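Local coordinates for 5-carboxymethyl-2-hydroxymuconate semialdehyde dehydrogenase (Thermus thermophilus, PDB 2D4E), which probably catalyses the NAD-dependent oxidation of 5-carboxymethyl-2-hydroxymuconate semialdehyde to the corresponding acid, as a member of the aldehyde dehydrogenase family, at residues C[99-107]-C[121-132]. Sequence-based numbering, arbitrary orientation.
Sequences IEKHADELA and VRAQVARAAENF
V125 pushes its two methyl groups into the hollow between I99, A103, L106 and A107, a clear case of knobs-into-holes packing between helices. The branches divide the work: CG1, anti to the backbone N (chi1 171°), lies 3.8 Å from I99 CG2, while CG2 meets L106 CB at 3.9 Å. I99 returns the gesture, its side chain running past V125 in the opposite sense to sit among V125, A128, A129 and F132. Its CD1 comes within 3.6 Å of F132 CD1, the two side chains crossing at about a right angle. The small A103 and A107 let the backbones close in, A107 CA to 4.9 Å from R122 CA.

At the partly exposed margin, R122 bends at chi2 (62°) and lays its guanidinium over A103, whose CB stands 3.4 Å above the plane, over its centre. D104 OD1 approaches R122 NE at the guanidinium edge, a long salt bridge of 3.8 Å reinforced by a water joining D104 OD1 to R122 NH2. A leucine in place of R122 would probably leave D104 without its charged mate and this water without the N-H it accepts.

Helix 103-107 crosses helix 121-132 at 121°, their axes 8.8 Å apart. I99 belongs to the end of helix 85-101, which breaks at H102, and F132 reaches further back along it to L92, I95 and A96. L106 also packs on helix 203-214 and A128 on helix 175-188, both following strands of the parallel sheet in the probable NAD-binding domain.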
loop_
_atom_site.group_PDB
_atom_site.type_symbol
_atom_site.label_atom_id
_atom_site.label_comp_id
_atom_site.label_asym_id
_atom_site.label_seq_id
_atom_site.Cartn_x
_atom_site.Cartn_y
_atom_site.Cartn_z
ATOM N N ILE C 99 -20.810 6.633 25.046
ATOM C CA ILE C 99 -20.874 8.042 24.673
ATOM C C ILE C 99 -22.290 8.282 24.128
ATOM O O ILE C 99 -22.935 9.290 24.437
ATOM C CB ILE C 99 -19.826 8.386 23.579
ATOM C CG1 ILE C 99 -18.429 8.455 24.204
ATOM C CG2 ILE C 99 -20.169 9.716 22.907
ATOM C CD1 ILE C 99 -17.308 8.683 23.199
ATOM N N GLU C 100 -22.774 7.335 23.332
ATOM C CA GLU C 100 -24.110 7.439 22.766
ATOM C C GLU C 100 -25.183 7.422 23.860
ATOM O O GLU C 100 -26.179 8.148 23.773
ATOM C CB GLU C 100 -24.349 6.296 21.771
ATOM C CG GLU C 100 -23.511 6.426 20.499
ATOM C CD GLU C 100 -23.533 5.180 19.617
ATOM O OE1 GLU C 100 -22.846 5.188 18.573
ATOM O OE2 GLU C 100 -24.226 4.199 19.960
ATOM N N LYS C 101 -24.966 6.612 24.895
ATOM C CA LYS C 101 -25.926 6.504 25.987
ATOM C C LYS C 101 -25.988 7.778 26.820
ATOM O O LYS C 101 -27.034 8.118 27.373
ATOM C CB LYS C 101 -25.579 5.322 26.901
ATOM C CG LYS C 101 -26.768 4.849 27.730
ATOM C CD LYS C 101 -26.387 3.831 28.798
ATOM C CE LYS C 101 -25.714 4.503 29.986
ATOM N NZ LYS C 101 -25.526 3.569 31.132
ATOM N N HIS C 102 -24.860 8.476 26.915
ATOM C CA HIS C 102 -24.796 9.716 27.680
ATOM C C HIS C 102 -24.774 10.927 26.747
ATOM O O HIS C 102 -24.424 12.025 27.167
ATOM C CB HIS C 102 -23.537 9.726 28.551
ATOM C CG HIS C 102 -23.497 8.630 29.572
ATOM N ND1 HIS C 102 -24.180 8.701 30.767
ATOM C CD2 HIS C 102 -22.866 7.432 29.569
ATOM C CE1 HIS C 102 -23.971 7.593 31.456
ATOM N NE2 HIS C 102 -23.178 6.807 30.752
ATOM N N ALA C 103 -25.162 10.723 25.491
ATOM C CA ALA C 103 -25.147 11.788 24.485
ATOM C C ALA C 103 -25.813 13.098 24.905
ATOM O O ALA C 103 -25.232 14.169 24.737
ATOM C CB ALA C 103 -25.768 11.289 23.187
ATOM N N ASP C 104 -27.026 13.016 25.440
ATOM C CA ASP C 104 -27.746 14.215 25.861
ATOM C C ASP C 104 -26.967 15.018 26.904
ATOM O O ASP C 104 -26.841 16.239 26.788
ATOM C CB ASP C 104 -29.129 13.849 26.420
ATOM C CG ASP C 104 -30.055 13.250 25.365
ATOM O OD1 ASP C 104 -29.725 13.296 24.159
ATOM O OD2 ASP C 104 -31.129 12.740 25.747
ATOM N N GLU C 105 -26.449 14.330 27.919
ATOM C CA GLU C 105 -25.682 14.981 28.977
ATOM C C GLU C 105 -24.441 15.673 28.405
ATOM O O GLU C 105 -24.160 16.830 28.733
ATOM C CB GLU C 105 -25.242 13.955 30.024
ATOM C CG GLU C 105 -26.371 13.189 30.694
ATOM C CD GLU C 105 -25.909 11.834 31.227
ATOM O OE1 GLU C 105 -24.859 11.775 31.903
ATOM O OE2 GLU C 105 -26.595 10.824 30.969
ATOM N N LEU C 106 -23.696 14.951 27.564
ATOM C CA LEU C 106 -22.478 15.479 26.944
ATOM C C LEU C 106 -22.762 16.726 26.100
ATOM O O LEU C 106 -22.034 17.721 26.168
ATOM C CB LEU C 106 -21.811 14.392 26.077
ATOM C CG LEU C 106 -21.092 13.258 26.839
ATOM C CD1 LEU C 106 -20.823 12.073 25.922
ATOM C CD2 LEU C 106 -19.785 13.792 27.424
ATOM N N ALA C 107 -23.826 16.671 25.312
ATOM C CA ALA C 107 -24.196 17.796 24.469
ATOM C C ALA C 107 -24.516 19.018 25.316
ATOM O O ALA C 107 -23.993 20.104 25.080
ATOM C CB ALA C 107 -25.393 17.429 23.608
ATOM N N VAL C 121 -23.682 20.871 18.884
ATOM C CA VAL C 121 -22.902 20.132 19.864
ATOM C C VAL C 121 -23.385 18.687 19.915
ATOM O O VAL C 121 -22.590 17.767 20.112
ATOM C CB VAL C 121 -23.023 20.737 21.282
ATOM C CG1 VAL C 121 -22.167 19.925 22.256
ATOM C CG2 VAL C 121 -22.578 22.209 21.275
ATOM N N ARG C 122 -24.688 18.486 19.730
ATOM C CA ARG C 122 -25.231 17.137 19.772
ATOM C C ARG C 122 -24.669 16.320 18.621
ATOM O O ARG C 122 -24.323 15.153 18.799
ATOM C CB ARG C 122 -26.763 17.153 19.706
ATOM C CG ARG C 122 -27.389 15.753 19.706
ATOM C CD ARG C 122 -27.070 14.983 20.990
ATOM N NE ARG C 122 -27.609 13.626 20.968
ATOM C CZ ARG C 122 -27.092 12.623 20.264
ATOM N NH1 ARG C 122 -26.013 12.818 19.519
ATOM N NH2 ARG C 122 -27.658 11.424 20.306
ATOM N N ALA C 123 -24.584 16.933 17.442
ATOM C CA ALA C 123 -24.043 16.251 16.271
ATOM C C ALA C 123 -22.565 15.936 16.508
ATOM O O ALA C 123 -22.045 14.935 16.010
ATOM C CB ALA C 123 -24.199 17.124 15.029
ATOM N N GLN C 124 -21.894 16.797 17.269
ATOM C CA GLN C 124 -20.480 16.609 17.578
ATOM C C GLN C 124 -20.283 15.410 18.504
ATOM O O GLN C 124 -19.251 14.738 18.450
ATOM C CB GLN C 124 -19.910 17.872 18.223
ATOM C CG GLN C 124 -19.865 19.056 17.279
ATOM C CD GLN C 124 -18.568 19.126 16.518
ATOM O OE1 GLN C 124 -17.549 19.564 17.052
ATOM N NE2 GLN C 124 -18.588 18.678 15.269
ATOM N N VAL C 125 -21.272 15.144 19.355
ATOM C CA VAL C 125 -21.190 13.999 20.255
ATOM C C VAL C 125 -21.238 12.745 19.392
ATOM O O VAL C 125 -20.541 11.771 19.656
ATOM C CB VAL C 125 -22.359 13.961 21.259
ATOM C CG1 VAL C 125 -22.342 12.643 22.026
ATOM C CG2 VAL C 125 -22.246 15.128 22.228
ATOM N N ALA C 126 -22.068 12.773 18.357
ATOM C CA ALA C 126 -22.164 11.634 17.457
ATOM C C ALA C 126 -20.810 11.413 16.761
ATOM O O ALA C 126 -20.371 10.277 16.590
ATOM C CB ALA C 126 -23.269 11.870 16.426
ATOM N N ARG C 127 -20.149 12.499 16.366
ATOM C CA ARG C 127 -18.842 12.388 15.714
ATOM C C ARG C 127 -17.817 11.827 16.696
ATOM O O ARG C 127 -16.929 11.073 16.313
ATOM C CB ARG C 127 -18.364 13.753 15.203
ATOM C CG ARG C 127 -18.957 14.169 13.863
ATOM C CD ARG C 127 -18.355 13.372 12.689
ATOM N NE ARG C 127 -16.922 13.632 12.484
ATOM C CZ ARG C 127 -15.930 12.923 13.025
ATOM N NH1 ARG C 127 -16.190 11.884 13.811
ATOM N NH2 ARG C 127 -14.669 13.269 12.796
ATOM N N ALA C 128 -17.940 12.213 17.962
ATOM C CA ALA C 128 -17.030 11.738 18.998
ATOM C C ALA C 128 -17.187 10.229 19.147
ATOM O O ALA C 128 -16.201 9.496 19.248
ATOM C CB ALA C 128 -17.335 12.425 20.315
ATOM N N ALA C 129 -18.432 9.767 19.170
ATOM C CA ALA C 129 -18.692 8.340 19.285
ATOM C C ALA C 129 -18.098 7.660 18.048
ATOM O O ALA C 129 -17.451 6.612 18.151
ATOM C CB ALA C 129 -20.193 8.086 19.369
ATOM N N GLU C 130 -18.313 8.270 16.885
ATOM C CA GLU C 130 -17.790 7.736 15.627
ATOM C C GLU C 130 -16.264 7.637 15.634
ATOM O O GLU C 130 -15.695 6.744 15.002
ATOM C CB GLU C 130 -18.233 8.604 14.444
ATOM C CG GLU C 130 -17.607 8.198 13.107
ATOM C CD GLU C 130 -18.159 8.988 11.922
ATOM O OE1 GLU C 130 -18.217 10.238 12.002
ATOM O OE2 GLU C 130 -18.527 8.356 10.906
ATOM N N ASN C 131 -15.604 8.557 16.331
ATOM C CA ASN C 131 -14.150 8.529 16.408
ATOM C C ASN C 131 -13.702 7.190 17.002
ATOM O O ASN C 131 -12.764 6.567 16.507
ATOM C CB ASN C 131 -13.617 9.687 17.267
ATOM C CG ASN C 131 -13.634 11.022 16.532
ATOM O OD1 ASN C 131 -13.663 11.068 15.299
ATOM N ND2 ASN C 131 -13.593 12.117 17.288
ATOM N N PHE C 132 -14.382 6.746 18.054
ATOM C CA PHE C 132 -14.038 5.473 18.686
ATOM C C PHE C 132 -14.473 4.270 17.851
ATOM O O PHE C 132 -13.733 3.297 17.722
ATOM C CB PHE C 132 -14.650 5.380 20.089
ATOM C CG PHE C 132 -13.938 6.218 21.111
ATOM C CD1 PHE C 132 -14.370 7.509 21.401
ATOM C CD2 PHE C 132 -12.802 5.729 21.754
ATOM C CE1 PHE C 132 -13.679 8.305 22.315
ATOM C CE2 PHE C 132 -12.104 6.513 22.668
ATOM C CZ PHE C 132 -12.544 7.807 22.948
HETATM O O HOH W 1 -29.857 10.962 22.231
HETATM O O HOH W 2 -30.551 14.129 21.485
#